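Local coordinates for putative translation initiation inhibitor (Salmonella typhimurium, PDB 3GTZ), which is of unknown function but is named as a putative translation initiation inhibitor and belongs to the RutC family of YjgF-like proteins, here forming a trimer, at residues L63-F68 / K80-W85. Residues are numbered along the deposited sequence; the frame is centred on the assembly and turned at random.
Sequences LDATIF and KAWDAW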
ATOM      1  N   LEU A  63      11.053  -0.494  -6.554  1.00 44.16           N
ATOM      2  CA  LEU A  63      10.296   0.640  -7.058  1.00 44.25           C
ATOM      3  C   LEU A  63       9.715   1.487  -5.944  1.00 44.75           C
ATOM      4  O   LEU A  63       9.851   2.695  -5.962  1.00 45.25           O
ATOM      5  CB  LEU A  63       9.187   0.146  -7.969  1.00 43.96           C
ATOM      6  CG  LEU A  63       9.636  -0.747  -9.119  1.00 42.11           C
ATOM      7  CD1 LEU A  63       8.416  -1.397  -9.768  1.00 41.47           C
ATOM      8  CD2 LEU A  63      10.395   0.100 -10.105  1.00 39.58           C
ATOM      9  N   ASP A  64       9.093   0.847  -4.968  1.00 45.52           N
ATOM     10  CA  ASP A  64       8.424   1.544  -3.875  1.00 45.35           C
ATOM     11  C   ASP A  64       8.549   0.766  -2.576  1.00 44.58           C
ATOM     12  O   ASP A  64       8.440  -0.428  -2.596  1.00 44.46           O
ATOM     13  CB  ASP A  64       6.959   1.713  -4.213  1.00 46.00           C
ATOM     14  CG  ASP A  64       6.233   2.557  -3.198  1.00 47.86           C
ATOM     15  OD1 ASP A  64       6.421   3.784  -3.164  1.00 52.76           O
ATOM     16  OD2 ASP A  64       5.494   1.990  -2.400  1.00 52.65           O
ATOM     17  N   ALA A  65       8.775   1.439  -1.455  1.00 44.59           N
ATOM     18  CA  ALA A  65       8.910   0.769  -0.147  1.00 45.00           C
ATOM     19  C   ALA A  65       8.099   1.502   0.913  1.00 45.39           C
ATOM     20  O   ALA A  65       8.136   2.712   1.011  1.00 46.51           O
ATOM     21  CB  ALA A  65      10.380   0.683   0.289  1.00 44.06           C
ATOM     22  N   THR A  66       7.353   0.762   1.703  1.00 46.41           N
ATOM     23  CA  THR A  66       6.598   1.326   2.790  1.00 47.07           C
ATOM     24  C   THR A  66       7.053   0.628   4.039  1.00 47.18           C
ATOM     25  O   THR A  66       7.019  -0.585   4.112  1.00 47.69           O
ATOM     26  CB  THR A  66       5.119   1.119   2.574  1.00 47.62           C
ATOM     27  OG1 THR A  66       4.793   1.565   1.247  1.00 50.05           O
ATOM     28  CG2 THR A  66       4.276   1.908   3.598  1.00 48.99           C
ATOM     29  N   ILE A  67       7.531   1.411   4.997  1.00 47.79           N
ATOM     30  CA  ILE A  67       8.062   0.918   6.255  1.00 48.04           C
ATOM     31  C   ILE A  67       7.053   1.222   7.358  1.00 48.31           C
ATOM     32  O   ILE A  67       6.678   2.366   7.554  1.00 47.85           O
ATOM     33  CB  ILE A  67       9.396   1.619   6.569  1.00 47.69           C
ATOM     34  CG1 ILE A  67      10.386   1.408   5.413  1.00 49.69           C
ATOM     35  CG2 ILE A  67       9.998   1.087   7.817  1.00 47.36           C
ATOM     36  CD1 ILE A  67      11.810   1.929   5.713  1.00 49.34           C
ATOM     37  N   PHE A  68       6.594   0.189   8.051  1.00 49.15           N
ATOM     38  CA  PHE A  68       5.708   0.349   9.192  1.00 49.56           C
ATOM     39  C   PHE A  68       6.519   0.101  10.450  1.00 50.15           C
ATOM     40  O   PHE A  68       7.172  -0.909  10.576  1.00 49.67           O
ATOM     41  CB  PHE A  68       4.551  -0.625   9.124  1.00 49.77           C
ATOM     42  CG  PHE A  68       3.618  -0.392   7.972  1.00 49.50           C
ATOM     43  CD1 PHE A  68       2.652   0.573   8.043  1.00 50.30           C
ATOM     44  CD2 PHE A  68       3.709  -1.157   6.812  1.00 52.18           C
ATOM     45  CE1 PHE A  68       1.769   0.798   6.976  1.00 51.95           C
ATOM     46  CE2 PHE A  68       2.831  -0.951   5.734  1.00 52.74           C
ATOM     47  CZ  PHE A  68       1.858   0.032   5.817  1.00 51.47           C
ATOM     48  N   LYS A  80      19.005   4.672  10.058  1.00 49.70           N
ATOM     49  CA  LYS A  80      20.399   4.309  10.109  1.00 48.65           C
ATOM     50  C   LYS A  80      20.595   3.009   9.346  1.00 48.31           C
ATOM     51  O   LYS A  80      21.497   2.926   8.557  1.00 48.91           O
ATOM     52  CB  LYS A  80      20.803   4.154  11.556  1.00 49.39           C
ATOM     53  CG  LYS A  80      22.275   4.014  11.874  1.00 51.08           C
ATOM     54  CD  LYS A  80      22.402   3.221  13.195  1.00 52.04           C
ATOM     55  CE  LYS A  80      23.483   3.730  14.098  1.00 53.90           C
ATOM     56  NZ  LYS A  80      23.607   2.776  15.256  1.00 53.47           N
ATOM     57  N   ALA A  81      19.737   2.001   9.549  1.00 47.41           N
ATOM     58  CA  ALA A  81      19.826   0.744   8.776  1.00 46.00           C
ATOM     59  C   ALA A  81      19.565   0.988   7.306  1.00 44.70           C
ATOM     60  O   ALA A  81      20.310   0.565   6.452  1.00 45.26           O
ATOM     61  CB  ALA A  81      18.866  -0.281   9.312  1.00 44.85           C
ATOM     62  N   TRP A  82      18.508   1.709   6.999  1.00 44.44           N
ATOM     63  CA  TRP A  82      18.209   2.038   5.607  1.00 43.48           C
ATOM     64  C   TRP A  82      19.398   2.720   4.962  1.00 42.75           C
ATOM     65  O   TRP A  82      19.778   2.369   3.847  1.00 43.12           O
ATOM     66  CB  TRP A  82      16.992   2.955   5.539  1.00 42.96           C
ATOM     67  CG  TRP A  82      16.629   3.404   4.180  1.00 42.65           C
ATOM     68  CD1 TRP A  82      17.118   4.487   3.535  1.00 43.11           C
ATOM     69  CD2 TRP A  82      15.675   2.809   3.294  1.00 41.91           C
ATOM     70  NE1 TRP A  82      16.556   4.601   2.301  1.00 43.29           N
ATOM     71  CE2 TRP A  82      15.642   3.602   2.134  1.00 41.93           C
ATOM     72  CE3 TRP A  82      14.837   1.694   3.378  1.00 42.62           C
ATOM     73  CZ2 TRP A  82      14.829   3.315   1.058  1.00 41.63           C
ATOM     74  CZ3 TRP A  82      14.008   1.412   2.313  1.00 42.73           C
ATOM     75  CH2 TRP A  82      14.022   2.207   1.154  1.00 42.53           C
ATOM     76  N   ASP A  83      19.975   3.693   5.657  1.00 41.96           N
ATOM     77  CA  ASP A  83      21.049   4.488   5.087  1.00 42.14           C
ATOM     78  C   ASP A  83      22.329   3.700   4.816  1.00 41.62           C
ATOM     79  O   ASP A  83      23.084   4.045   3.932  1.00 40.72           O
ATOM     80  CB  ASP A  83      21.372   5.702   5.961  1.00 42.23           C
ATOM     81  CG  ASP A  83      20.282   6.768   5.924  1.00 44.03           C
ATOM     82  OD1 ASP A  83      19.384   6.716   5.039  1.00 42.08           O
ATOM     83  OD2 ASP A  83      20.336   7.640   6.817  1.00 43.53           O
ATOM     84  N   ALA A  84      22.550   2.634   5.572  1.00 41.45           N
ATOM     85  CA  ALA A  84      23.731   1.797   5.417  1.00 40.99           C
ATOM     86  C   ALA A  84      23.585   0.853   4.209  1.00 41.35           C
ATOM     87  O   ALA A  84      24.589   0.393   3.653  1.00 42.31           O
ATOM     88  CB  ALA A  84      23.970   1.031   6.672  1.00 38.54           C
ATOM     89  N   TRP A  85      22.333   0.638   3.781  1.00 41.26           N
ATOM     90  CA  TRP A  85      21.952  -0.344   2.754  1.00 40.72           C
ATOM     91  C   TRP A  85      21.582   0.260   1.425  1.00 40.44           C
ATOM     92  O   TRP A  85      21.967  -0.261   0.403  1.00 42.05           O
ATOM     93  CB  TRP A  85      20.764  -1.132   3.306  1.00 40.31           C
ATOM     94  CG  TRP A  85      19.916  -1.882   2.331  1.00 40.75           C
ATOM     95  CD1 TRP A  85      20.019  -3.198   2.021  1.00 41.16           C
ATOM     96  CD2 TRP A  85      18.749  -1.406   1.647  1.00 40.02           C
ATOM     97  NE1 TRP A  85      19.028  -3.571   1.123  1.00 41.50           N
ATOM     98  CE2 TRP A  85      18.232  -2.491   0.878  1.00 41.19           C
ATOM     99  CE3 TRP A  85      18.106  -0.175   1.577  1.00 41.67           C
ATOM    100  CZ2 TRP A  85      17.112  -2.371   0.045  1.00 38.51           C
ATOM    101  CZ3 TRP A  85      16.964  -0.048   0.718  1.00 40.26           C
ATOM    102  CH2 TRP A  85      16.501  -1.144  -0.022  1.00 39.96           C
TER
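Trp82 of helix 75-85 extends its indole to strand 62-69, where the benzo half of the ring system meets the side chains of Ile67 and Ala65. The terminal methyl of Ile67 reaches the CE3-CZ3 bond of the six-membered ring; Ile67 CD1 is 3.8 Å from Trp82 CE3. Further out on the same ring, Trp82 CH2 lies 4.0 Å from the methyl CB of Ala65. Both methyls approach the ring obliquely. No hydrogen bond joins the two segments; the contact is purely apolar and small, burying 109 Å² in all, and a single large side chain bridges backbones whose nearest CA atoms, those of Ile67 and Trp82, are 10.2 Å apart. Trp82 spans that gap because its CG stands anti to the backbone N (chi1 177°), while Ile67 carries its CD1 toward the ring on an extended outer arm (chi2 -173°). Three residues on, about one helical turn away, Trp85 lays its CZ3 over one face of the Trp82 indole, 3.6 Å above the plane and offset toward the rim. Arg94 makes a cation-pi contact with Trp82 and also packs against Ile67. Trp82 NE1 hydrogen-bonds to Arg13 O of a neighbouring subunit, so the pyrrole nitrogen faces that subunit while the benzo ring meets the strand. Ala65 and Ile67, alternate residues on one face of the sheet, also touch Ile112 and Val108, respectively, of the antiparallel strand 108-115. On its other side strand 62-69 runs parallel to strand 93-98, and the contact packs the helix of the beta-alpha-beta crossover (strand 62-69, helix 75-85, strand 93-98) against its first strand, with helix 37-54 alongside, meeting Ala81 and Trp85.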